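Local structure of glutamine cyclotransferase (Tannerella forsythia, 6QRO) at residues 62-65 with 66-70; 233-236 with 237-241. The protein probably converts N-terminal glutamine of peptides to pyroglutamate, as a zinc-binding glutaminyl cyclase related to the M28 family of zinc peptidases. All blocks are in the same frame, centred on the assembly; numbering follows the deposited sequence.

Interaction 1 (62-65 with 66-70); sequences AGEL and DRHGA
The carboxylate of E64 and the guanidinium of R67 form a salt bridge one helical turn apart. R67 grips side-on, giving both NE and NH2 to the single oxygen OE2, each 3.3 Å from E64 OE2 and both from the same face of the carboxylate. NE meets that oxygen from above the carboxylate plane, NH2 nearly in line with its C-O bond. CG of R67 stands anti to the backbone N (chi1 -162°) and a bend at chi3 turns the guanidinium alongside the carboxylate, the two planes 30° apart. H68 also lies alongside E64, pointing the same way, its ring CD2 3.0 Å from E64 O and one face lying against R67 CB; ND1 of H68 is bonded to Q150, and Y37 OH bonds weakly to both E64 OE1 and H68 NE2.

Among the backbone bonds, D66 N to A62 O (3.0 Å) and R67 N to G63 O (2.9 Å) are regular helical ones. L65 O then takes two donors from opposite faces of its carbonyl plane: A70 N at 3.2 Å and the less straight H68 N at 3.3 Å.

Apolar contact is slight: L65 CB lies 4.3 Å from A70 CB. Both side chains turn to the sheet, L65 on V72 and I92, A70 on F96.

With G69 at positive phi (94°) as C-prime residue, and G69 N bonded to D66 O, the chain leaves helix 52-67 through a Schellman motif that leads into edge strand 71-80.

Interaction 2 (233-236 with 237-241); sequences VWTA and ARELG
E239 N and T235 O make the shortest of the four i to i+4 bonds here, 2.8 Å, nearly straight at nitrogen (169°) and with the donor almost in line with the carbonyl. The other three, A237 N to V233 O, R238 N to W234 O and L240 N to A236 O, carry the helix on round its last turn at 2.9 to 3.1 Å.

Side chains meet their neighbours one turn away mainly through carbon. E239 lies alongside T235, pointing the same way. Because its CG is anti to its own carbonyl carbon (chi1 -77°), CG rests 3.5 Å from T235 O, and the extended chain beyond takes OE2 to 4.0 Å from the methyl CG2 of T235. The T235 hydroxyl OG1 is bonded instead to E231 O, one turn earlier. CG of L240, beside its own backbone N, comes to 3.2 Å from A236 O. R238 lays CB against W234 O, while its bent chain carries NH2 to a weak bond with G243 O.

The inward-facing side chains meet three elements. A236 and L240 reach N311 of helix 299-314, and A237 touches T308 there and F246 of strand 246-247. W234 sets its indole edge-to-face with F246 and gives NE1 weakly to I247 O of the same strand; V233 packs on L270 and I272 of edge strand 269-273, and on F246 as well.

G241, at phi 94°, is the positive-phi residue of a Schellman motif with two bonds back into the last turn, one of them G241 N to R238 O (2.8 Å), and with it helix 227-239 terminates.

Both interactions are C-terminal helix turns ended by a positive-phi glycine in a Schellman motif, but they share no element: their centres are about 29 Å apart and their nearest atoms about 19 Å. Interaction 1 closes helix 52-67 near strands 71-80 and 86-96, at one margin of the sheet; interaction 2 closes helix 227-239, whose buried side meets strand 269-273 at the other margin and helix 299-314. Each mixes buried and exposed residues. Interaction 1 is the more polar, with a salt bridge and a buried glutamate and histidine; interaction 2 has no side-chain bond between its segments and rests on backbone bonds, with side-chain carbons lying against carbonyl oxygens. Both lie away from the zinc site.

Interaction 1 (62-65 with 66-70)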
# COMPACT_ATOMS: atom_id res chain seq x y z
N ALA A 62 8.63 -8.04 7.99
CA ALA A 62 8.01 -9.04 8.87
C ALA A 62 8.54 -8.95 10.30
O ALA A 62 7.77 -9.06 11.26
CB ALA A 62 8.23 -10.43 8.29
N GLY A 63 9.85 -8.73 10.45
CA GLY A 63 10.42 -8.60 11.78
C GLY A 63 9.80 -7.47 12.57
O GLY A 63 9.46 -7.64 13.75
N GLU A 64 9.59 -6.32 11.93
CA GLU A 64 8.98 -5.17 12.60
C GLU A 64 7.55 -5.46 13.00
O GLU A 64 7.10 -5.00 14.06
CB GLU A 64 9.03 -3.93 11.71
CG GLU A 64 10.42 -3.33 11.65
CD GLU A 64 10.92 -2.89 13.01
OE1 GLU A 64 10.26 -2.06 13.66
OE2 GLU A 64 11.96 -3.40 13.44
N LEU A 65 6.79 -6.16 12.15
CA LEU A 65 5.42 -6.52 12.51
C LEU A 65 5.40 -7.38 13.76
O LEU A 65 4.53 -7.22 14.62
CB LEU A 65 4.72 -7.27 11.36
CG LEU A 65 4.40 -6.48 10.10
CD1 LEU A 65 3.63 -7.37 9.13
CD2 LEU A 65 3.63 -5.23 10.45
N ASP A 66 6.32 -8.35 13.83
CA ASP A 66 6.40 -9.23 14.98
C ASP A 66 6.84 -8.49 16.24
O ASP A 66 6.35 -8.78 17.34
CB ASP A 66 7.32 -10.40 14.64
CG ASP A 66 6.85 -11.69 15.26
OD1 ASP A 66 6.33 -11.65 16.39
OD2 ASP A 66 6.88 -12.73 14.58
N ARG A 67 7.78 -7.54 16.11
CA ARG A 67 8.19 -6.73 17.26
C ARG A 67 7.02 -6.02 17.90
O ARG A 67 7.04 -5.76 19.11
CB ARG A 67 9.21 -5.65 16.86
CG ARG A 67 9.97 -5.08 18.06
CD ARG A 67 10.93 -3.95 17.69
NE ARG A 67 11.84 -4.26 16.59
CZ ARG A 67 13.10 -4.66 16.74
NH1 ARG A 67 13.61 -4.81 17.96
NH2 ARG A 67 13.84 -4.90 15.68
N HIS A 68 5.99 -5.70 17.13
CA HIS A 68 4.87 -4.93 17.64
C HIS A 68 3.62 -5.78 17.84
O HIS A 68 2.49 -5.28 17.79
CB HIS A 68 4.63 -3.74 16.71
CG HIS A 68 5.82 -2.84 16.65
ND1 HIS A 68 6.42 -2.31 17.78
CD2 HIS A 68 6.59 -2.44 15.60
CE1 HIS A 68 7.48 -1.61 17.42
NE2 HIS A 68 7.61 -1.67 16.11
N GLY A 69 3.80 -7.07 18.12
CA GLY A 69 2.74 -7.90 18.65
C GLY A 69 1.93 -8.70 17.65
O GLY A 69 1.06 -9.46 18.08
N ALA A 70 2.19 -8.57 16.36
CA ALA A 70 1.44 -9.33 15.38
C ALA A 70 1.89 -10.79 15.38
O ALA A 70 3.03 -11.12 15.70
CB ALA A 70 1.61 -8.73 13.99

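Interaction 2 (233-236 with 237-241)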
# COMPACT_ATOMS: atom_id res chain seq x y z
N VAL A 233 -14.00 7.30 5.95
CA VAL A 233 -12.63 7.81 5.94
C VAL A 233 -12.61 9.30 5.61
O VAL A 233 -11.88 10.08 6.24
CB VAL A 233 -11.78 6.98 4.97
CG1 VAL A 233 -10.42 7.65 4.72
CG2 VAL A 233 -11.59 5.57 5.53
N TRP A 234 -13.37 9.72 4.60
CA TRP A 234 -13.34 11.12 4.21
C TRP A 234 -13.96 12.03 5.26
O TRP A 234 -13.52 13.17 5.42
CB TRP A 234 -14.01 11.33 2.85
CG TRP A 234 -12.99 11.37 1.76
CD1 TRP A 234 -12.69 12.43 0.96
CD2 TRP A 234 -12.12 10.30 1.37
NE1 TRP A 234 -11.68 12.09 0.10
CE2 TRP A 234 -11.32 10.78 0.32
CE3 TRP A 234 -11.96 8.98 1.79
CZ2 TRP A 234 -10.36 9.99 -0.32
CZ3 TRP A 234 -11.01 8.20 1.17
CH2 TRP A 234 -10.21 8.71 0.12
N THR A 235 -14.99 11.54 5.96
CA THR A 235 -15.61 12.34 7.01
C THR A 235 -14.65 12.54 8.17
O THR A 235 -14.40 13.67 8.60
CB THR A 235 -16.90 11.66 7.47
OG1 THR A 235 -17.78 11.51 6.36
CG2 THR A 235 -17.58 12.47 8.56
N ALA A 236 -14.07 11.44 8.66
CA ALA A 236 -13.10 11.50 9.74
C ALA A 236 -11.91 12.38 9.35
O ALA A 236 -11.35 13.07 10.20
CB ALA A 236 -12.63 10.10 10.11
N ALA A 237 -11.48 12.31 8.09
CA ALA A 237 -10.35 13.14 7.68
C ALA A 237 -10.70 14.62 7.80
O ALA A 237 -9.89 15.42 8.28
CB ALA A 237 -9.93 12.80 6.25
N ARG A 238 -11.89 15.01 7.37
CA ARG A 238 -12.24 16.42 7.47
C ARG A 238 -12.46 16.81 8.94
O ARG A 238 -12.03 17.89 9.37
CB ARG A 238 -13.44 16.73 6.56
CG ARG A 238 -13.94 18.18 6.58
CD ARG A 238 -14.58 18.62 5.22
NE ARG A 238 -13.62 18.66 4.09
CZ ARG A 238 -13.58 17.81 3.06
NH1 ARG A 238 -14.46 16.81 2.97
NH2 ARG A 238 -12.67 17.95 2.09
N GLU A 239 -13.07 15.92 9.73
CA GLU A 239 -13.22 16.19 11.16
C GLU A 239 -11.89 16.45 11.84
O GLU A 239 -11.82 17.25 12.78
CB GLU A 239 -13.93 15.02 11.85
CG GLU A 239 -15.43 14.98 11.63
CD GLU A 239 -16.07 13.82 12.38
OE1 GLU A 239 -15.31 13.01 12.96
OE2 GLU A 239 -17.32 13.72 12.40
N LEU A 240 -10.82 15.77 11.41
CA LEU A 240 -9.51 16.00 12.00
C LEU A 240 -8.80 17.21 11.41
O LEU A 240 -7.72 17.57 11.89
CB LEU A 240 -8.61 14.77 11.83
CG LEU A 240 -9.06 13.46 12.46
CD1 LEU A 240 -8.22 12.35 11.89
CD2 LEU A 240 -8.92 13.51 13.97
N GLY A 241 -9.38 17.83 10.39
CA GLY A 241 -8.74 18.94 9.71
C GLY A 241 -7.94 18.56 8.49
O GLY A 241 -7.08 19.34 8.06